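Local coordinates for periplasmic binding protein (Veillonella parvula, PDB 4OVK) that probably binds a solute, perhaps an iron chelate, outside the cell membrane and delivers it to an ABC transporter for import, at residues I305-L310 / L331-N336; A68-T73 / Y320-S325. All blocks are in the same frame, centred on the assembly; numbering follows the deposited sequence. Where two conformers were deposited one is given.

Interaction 1 of 2, residues I305-L310 / L331-N336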
loop_
_atom_site.group_PDB
_atom_site.type_symbol
_atom_site.label_atom_id
_atom_site.label_comp_id
_atom_site.label_asym_id
_atom_site.label_seq_id
_atom_site.Cartn_x
_atom_site.Cartn_y
_atom_site.Cartn_z
ATOM N N ILE A 305 -1.116 -20.696 3.069
ATOM C CA ILE A 305 -2.523 -20.371 3.292
ATOM C C ILE A 305 -2.585 -18.894 3.668
ATOM O O ILE A 305 -2.106 -18.489 4.736
ATOM C CB ILE A 305 -3.125 -21.234 4.411
ATOM C CG1 ILE A 305 -2.999 -22.732 4.066
ATOM C CG2 ILE A 305 -4.578 -20.859 4.657
ATOM C CD1 ILE A 305 -3.318 -23.638 5.232
ATOM N N LEU A 306 -3.161 -18.095 2.779
ATOM C CA LEU A 306 -3.136 -16.640 2.900
ATOM C C LEU A 306 -3.772 -16.181 4.214
ATOM O O LEU A 306 -3.233 -15.313 4.892
ATOM C CB LEU A 306 -3.850 -16.007 1.710
ATOM C CG LEU A 306 -3.943 -14.473 1.749
ATOM C CD1 LEU A 306 -2.569 -13.830 1.913
ATOM C CD2 LEU A 306 -4.655 -13.948 0.509
ATOM N N ARG A 307 -4.911 -16.771 4.575
ATOM C CA ARG A 307 -5.608 -16.410 5.809
ATOM C C ARG A 307 -4.701 -16.572 7.038
ATOM O O ARG A 307 -4.719 -15.741 7.938
ATOM C CB ARG A 307 -6.878 -17.263 5.939
ATOM C CG ARG A 307 -7.485 -17.400 7.316
ATOM C CD ARG A 307 -8.744 -18.260 7.271
ATOM N NE ARG A 307 -9.685 -17.812 6.244
ATOM C CZ ARG A 307 -10.752 -17.040 6.452
ATOM N NH1 ARG A 307 -11.067 -16.613 7.668
ATOM N NH2 ARG A 307 -11.526 -16.703 5.428
ATOM N N ASP A 308 -3.944 -17.667 7.087
ATOM C CA ASP A 308 -3.018 -17.912 8.191
ATOM C C ASP A 308 -1.892 -16.890 8.205
ATOM O O ASP A 308 -1.496 -16.417 9.260
ATOM C CB ASP A 308 -2.417 -19.322 8.117
ATOM C CG ASP A 308 -3.448 -20.411 8.291
ATOM O OD1 ASP A 308 -4.561 -20.124 8.764
ATOM O OD2 ASP A 308 -3.142 -21.580 7.959
ATOM N N ASP A 309 -1.362 -16.571 7.035
ATOM C CA ASP A 309 -0.252 -15.636 6.944
ATOM C C ASP A 309 -0.726 -14.229 7.335
ATOM O O ASP A 309 0.008 -13.491 7.991
ATOM C CB ASP A 309 0.336 -15.608 5.537
ATOM C CG ASP A 309 0.974 -16.925 5.137
ATOM O OD1 ASP A 309 1.160 -17.835 5.993
ATOM O OD2 ASP A 309 1.289 -17.049 3.935
ATOM N N LEU A 310 -1.954 -13.876 6.944
ATOM C CA LEU A 310 -2.548 -12.592 7.339
ATOM C C LEU A 310 -2.712 -12.536 8.866
ATOM O O LEU A 310 -2.313 -11.557 9.488
ATOM C CB LEU A 310 -3.893 -12.412 6.622
ATOM C CG LEU A 310 -4.705 -11.162 6.903
ATOM C CD1 LEU A 310 -3.965 -9.920 6.432
ATOM C CD2 LEU A 310 -6.075 -11.228 6.267
ATOM N N LEU A 331 -10.052 -9.192 2.774
ATOM C CA LEU A 331 -9.762 -9.927 1.546
ATOM C C LEU A 331 -10.931 -9.945 0.547
ATOM O O LEU A 331 -10.808 -10.560 -0.507
ATOM C CB LEU A 331 -9.347 -11.364 1.892
ATOM C CG LEU A 331 -8.052 -11.555 2.689
ATOM C CD1 LEU A 331 -7.777 -13.030 2.958
ATOM C CD2 LEU A 331 -6.891 -10.922 1.929
ATOM N N ASN A 332 -12.033 -9.255 0.863
ATOM C CA ASN A 332 -13.199 -9.184 -0.027
ATOM C C ASN A 332 -13.701 -10.587 -0.413
ATOM O O ASN A 332 -14.031 -10.839 -1.571
ATOM C CB ASN A 332 -12.845 -8.369 -1.284
ATOM C CG ASN A 332 -12.639 -6.894 -0.983
ATOM O OD1 ASN A 332 -13.388 -6.314 -0.226
ATOM N ND2 ASN A 332 -11.617 -6.290 -1.580
ATOM N N ILE A 333 -13.763 -11.487 0.566
ATOM C CA ILE A 333 -14.087 -12.897 0.303
ATOM C C ILE A 333 -15.513 -13.037 -0.224
ATOM O O ILE A 333 -15.725 -13.700 -1.244
ATOM C CB ILE A 333 -13.798 -13.778 1.531
ATOM C CG1 ILE A 333 -12.268 -13.865 1.718
ATOM C CG2 ILE A 333 -14.445 -15.164 1.402
ATOM C CD1 ILE A 333 -11.814 -14.571 2.976
ATOM N N SER A 334 -16.471 -12.396 0.444
ATOM C CA SER A 334 -17.867 -12.424 -0.005
ATOM C C SER A 334 -18.056 -11.638 -1.289
ATOM O O SER A 334 -18.744 -12.105 -2.215
ATOM C CB SER A 334 -18.811 -11.870 1.071
ATOM O OG SER A 334 -18.849 -12.729 2.198
ATOM N N ILE A 335 -17.460 -10.447 -1.332
ATOM C CA ILE A 335 -17.544 -9.566 -2.492
ATOM C C ILE A 335 -17.024 -10.249 -3.757
ATOM O O ILE A 335 -17.642 -10.156 -4.825
ATOM C CB ILE A 335 -16.803 -8.218 -2.214
ATOM C CG1 ILE A 335 -17.647 -7.354 -1.263
ATOM C CG2 ILE A 335 -16.501 -7.451 -3.495
ATOM C CD1 ILE A 335 -16.941 -6.122 -0.724
ATOM N N ASN A 336 -15.909 -10.958 -3.623
ATOM C CA ASN A 336 -15.257 -11.615 -4.753
ATOM C C ASN A 336 -15.680 -13.061 -5.003
ATOM O O ASN A 336 -15.261 -13.654 -5.988
ATOM C CB ASN A 336 -13.742 -11.599 -4.543
ATOM C CG ASN A 336 -13.160 -10.223 -4.696
ATOM O OD1 ASN A 336 -13.813 -9.308 -5.202
ATOM N ND2 ASN A 336 -11.926 -10.062 -4.245
#
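Leu331 meets Leu306 and Leu310 where helix 324-331 stops in a Schellman motif, and the end of one C-terminal helix packs on the start of helix 306-318. The leucines reach toward each other tip to tip. Leu306 and Leu310, one turn apart, hold CG anti to the backbone N (chi1 178° and 179°), which sends both CD2 methyls across to the same partner. The CD1 methyl of Leu331 lies 4.1 Å from Leu306 CD2 and from Leu310 CD2, while its CD2 comes to 4.0 Å from CD2 of Leu306. Branched leucine suits this place because its two methyls and CG can touch both neighbours at once. Shortened to an alanine, this position would probably lose both methyl contacts and open a gap between the CD2 methyls of Leu306 and Leu310 and the end of helix 324-331. Asn332, with a positive phi of 54°, makes the turn that follows, and Ile333 comes back toward Arg307. The arginine chain bends at chi3, and its NH2 forms a salt bridge with the C-terminal carboxylate of Phe341, while Ile333 offers NH2 only a methyl. The two side chains cross at about a right angle, with Arg307 NH2 3.3 Å from Ile333 CD1.

Interaction 2 of 2, residues A68-T73 / Y320-S325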
loop_
_atom_site.group_PDB
_atom_site.type_symbol
_atom_site.label_atom_id
_atom_site.label_comp_id
_atom_site.label_asym_id
_atom_site.label_seq_id
_atom_site.Cartn_x
_atom_site.Cartn_y
_atom_site.Cartn_z
ATOM N N ALA A 68 -11.722 4.377 6.624
ATOM C CA ALA A 68 -12.312 3.370 5.724
ATOM C C ALA A 68 -11.725 1.967 5.873
ATOM O O ALA A 68 -12.149 1.041 5.175
ATOM C CB ALA A 68 -12.137 3.817 4.283
ATOM N N SER A 69 -10.753 1.795 6.753
ATOM C CA SER A 69 -10.049 0.527 6.835
ATOM C C SER A 69 -10.012 -0.030 8.243
ATOM O O SER A 69 -10.423 0.625 9.208
ATOM C CB SER A 69 -8.622 0.695 6.307
ATOM O OG SER A 69 -7.827 1.397 7.240
ATOM N N ILE A 70 -9.488 -1.248 8.337
ATOM C CA ILE A 70 -9.264 -1.949 9.611
ATOM C C ILE A 70 -8.341 -1.150 10.541
ATOM O O ILE A 70 -8.364 -1.331 11.753
ATOM C CB ILE A 70 -8.667 -3.367 9.365
ATOM C CG1 ILE A 70 -8.632 -4.220 10.645
ATOM C CG2 ILE A 70 -7.246 -3.295 8.799
ATOM C CD1 ILE A 70 -9.927 -4.920 10.965
ATOM N N PHE A 71 -7.553 -0.243 9.961
ATOM C CA PHE A 71 -6.694 0.670 10.731
ATOM C C PHE A 71 -7.489 1.337 11.867
ATOM O O PHE A 71 -6.998 1.467 13.000
ATOM C CB PHE A 71 -6.106 1.741 9.768
ATOM C CG PHE A 71 -4.841 2.419 10.245
ATOM C CD1 PHE A 71 -4.235 2.124 11.466
ATOM C CD2 PHE A 71 -4.255 3.378 9.435
ATOM C CE1 PHE A 71 -3.081 2.774 11.853
ATOM C CE2 PHE A 71 -3.098 4.024 9.818
ATOM C CZ PHE A 71 -2.517 3.727 11.032
ATOM N N LYS A 72 -8.718 1.747 11.580
ATOM C CA LYS A 72 -9.575 2.385 12.598
ATOM C C LYS A 72 -9.797 1.486 13.822
ATOM O O LYS A 72 -9.817 1.960 14.954
ATOM C CB LYS A 72 -10.936 2.792 12.022
ATOM C CG LYS A 72 -11.763 3.615 13.005
ATOM C CD LYS A 72 -12.973 4.242 12.344
ATOM C CE LYS A 72 -13.845 4.971 13.360
ATOM N NZ LYS A 72 -13.175 6.163 13.960
ATOM N N THR A 73 -9.932 0.188 13.591
ATOM C CA THR A 73 -10.083 -0.778 14.680
ATOM C C THR A 73 -8.785 -0.998 15.434
ATOM O O THR A 73 -8.781 -1.046 16.667
ATOM C CB THR A 73 -10.554 -2.126 14.135
ATOM O OG1 THR A 73 -11.804 -1.936 13.483
ATOM C CG2 THR A 73 -10.717 -3.140 15.246
ATOM N N TYR A 320 -2.700 -7.894 17.234
ATOM C CA TYR A 320 -4.135 -7.895 17.001
ATOM C C TYR A 320 -4.493 -9.217 16.346
ATOM O O TYR A 320 -3.867 -9.614 15.361
ATOM C CB TYR A 320 -4.566 -6.729 16.094
ATOM C CG TYR A 320 -6.075 -6.560 16.021
ATOM C CD1 TYR A 320 -6.757 -5.831 16.996
ATOM C CD2 TYR A 320 -6.827 -7.145 15.001
ATOM C CE1 TYR A 320 -8.120 -5.695 16.965
ATOM C CE2 TYR A 320 -8.209 -6.997 14.962
ATOM C CZ TYR A 320 -8.846 -6.266 15.938
ATOM O OH TYR A 320 -10.223 -6.115 15.929
ATOM N N ASN A 321 -5.487 -9.890 16.916
ATOM C CA ASN A 321 -5.969 -11.174 16.399
ATOM C C ASN A 321 -7.267 -11.002 15.616
ATOM O O ASN A 321 -8.352 -10.813 16.188
ATOM C CB ASN A 321 -6.133 -12.159 17.553
ATOM C CG ASN A 321 -4.812 -12.513 18.202
ATOM O OD1 ASN A 321 -3.783 -12.610 17.529
ATOM N ND2 ASN A 321 -4.828 -12.725 19.520
ATOM N N LEU A 322 -7.132 -11.067 14.301
ATOM C CA LEU A 322 -8.250 -10.924 13.374
ATOM C C LEU A 322 -9.321 -12.006 13.530
ATOM O O LEU A 322 -9.004 -13.197 13.645
ATOM C CB LEU A 322 -7.725 -10.947 11.954
ATOM C CG LEU A 322 -6.869 -9.771 11.468
ATOM C CD1 LEU A 322 -6.183 -10.103 10.156
ATOM C CD2 LEU A 322 -7.690 -8.492 11.365
ATOM N N THR A 323 -10.584 -11.590 13.519
ATOM C CA THR A 323 -11.707 -12.531 13.447
ATOM C C THR A 323 -11.927 -12.935 11.998
ATOM O O THR A 323 -11.431 -12.291 11.070
ATOM C CB THR A 323 -13.011 -11.892 13.941
ATOM O OG1 THR A 323 -13.368 -10.807 13.070
ATOM C CG2 THR A 323 -12.842 -11.365 15.375
ATOM N N ASP A 324 -12.702 -13.996 11.801
ATOM C CA ASP A 324 -13.112 -14.384 10.452
ATOM C C ASP A 324 -13.853 -13.283 9.687
ATOM O O ASP A 324 -13.616 -13.114 8.494
ATOM C CB ASP A 324 -13.935 -15.668 10.501
ATOM C CG ASP A 324 -13.093 -16.872 10.880
ATOM O OD1 ASP A 324 -11.850 -16.751 10.860
ATOM O OD2 ASP A 324 -13.668 -17.937 11.189
ATOM N N SER A 325 -14.728 -12.540 10.364
ATOM C CA SER A 325 -15.434 -11.421 9.728
ATOM C C SER A 325 -14.461 -10.362 9.226
ATOM O O SER A 325 -14.600 -9.876 8.109
ATOM C CB SER A 325 -16.430 -10.770 10.690
ATOM O OG SER A 325 -17.456 -11.674 11.043
#
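Ile70 and Thr73 face Leu322 and Tyr320 across backbones that stay well apart and match up in opposite order, with the CA atoms of Ile70 and Leu322 9.8 Å from each other and those of Thr73 and Tyr320 9.6 Å. Side chains alone bridge this distance, joining the short helix 71-74, which follows the first sheet's strand 55-57 and helix 60-67, to the turn between helices 306-318 and 324-331. Thr73 and Tyr320 cross at about a right angle. The threonine sets CG2 anti to its backbone N (chi1 -60° for OG1), and this methyl presses obliquely on the phenol end of the ring, 3.1 Å from Tyr320 OH and 3.7 Å from Tyr320 CZ. The short approach to OH marks a snug fit at the exposed margin. Tyrosine suits the place because its ring, with the hydroxyl at the far end, spans the gap while that hydroxyl is hydrogen-bonded to Glu326 OE2. The other oxygen of Glu326 accepts from the backbone N of Thr323, the N-cap residue of helix 324-331, in a capping box, so one carboxylate steadies both the ring and the helix start. Deeper in, Ile70 holds CG1 anti to the backbone N (chi1 -171°), which carries CD1 to 4.2 Å from Leu322 CD2; the leucine is buried, with Ile327 and Ile330 of helix 324-331, which follows it, also against it. No hydrogen bond crosses between the segments: Glu326 fixes one side only, and the join to 68-73 rests on van der Waals fit.

From the N terminus the chain passes 68-73, beside the first parallel sheet, completes that sheet, crosses by helix 150-170 and builds the second before 305-310. Interaction 2 closes when 320-325 returns to 68-73 over 246 residues; interaction 1 closes a loop of only 20 when 331-336 comes back to 305-310. The loops cross, since 305-310 lies inside the long one and 331-336 beyond it. Helix 324-331 is shared: interaction 2 holds its first residues, interaction 1 its last, Leu331, and the start of helix 306-318. They also meet where Leu310 CG packs 3.7 Å from Leu322 CD1 and a long, weak ion pair joins Arg307 to Asp324. Together they bind the C-terminal helices to each other and the N-terminal half.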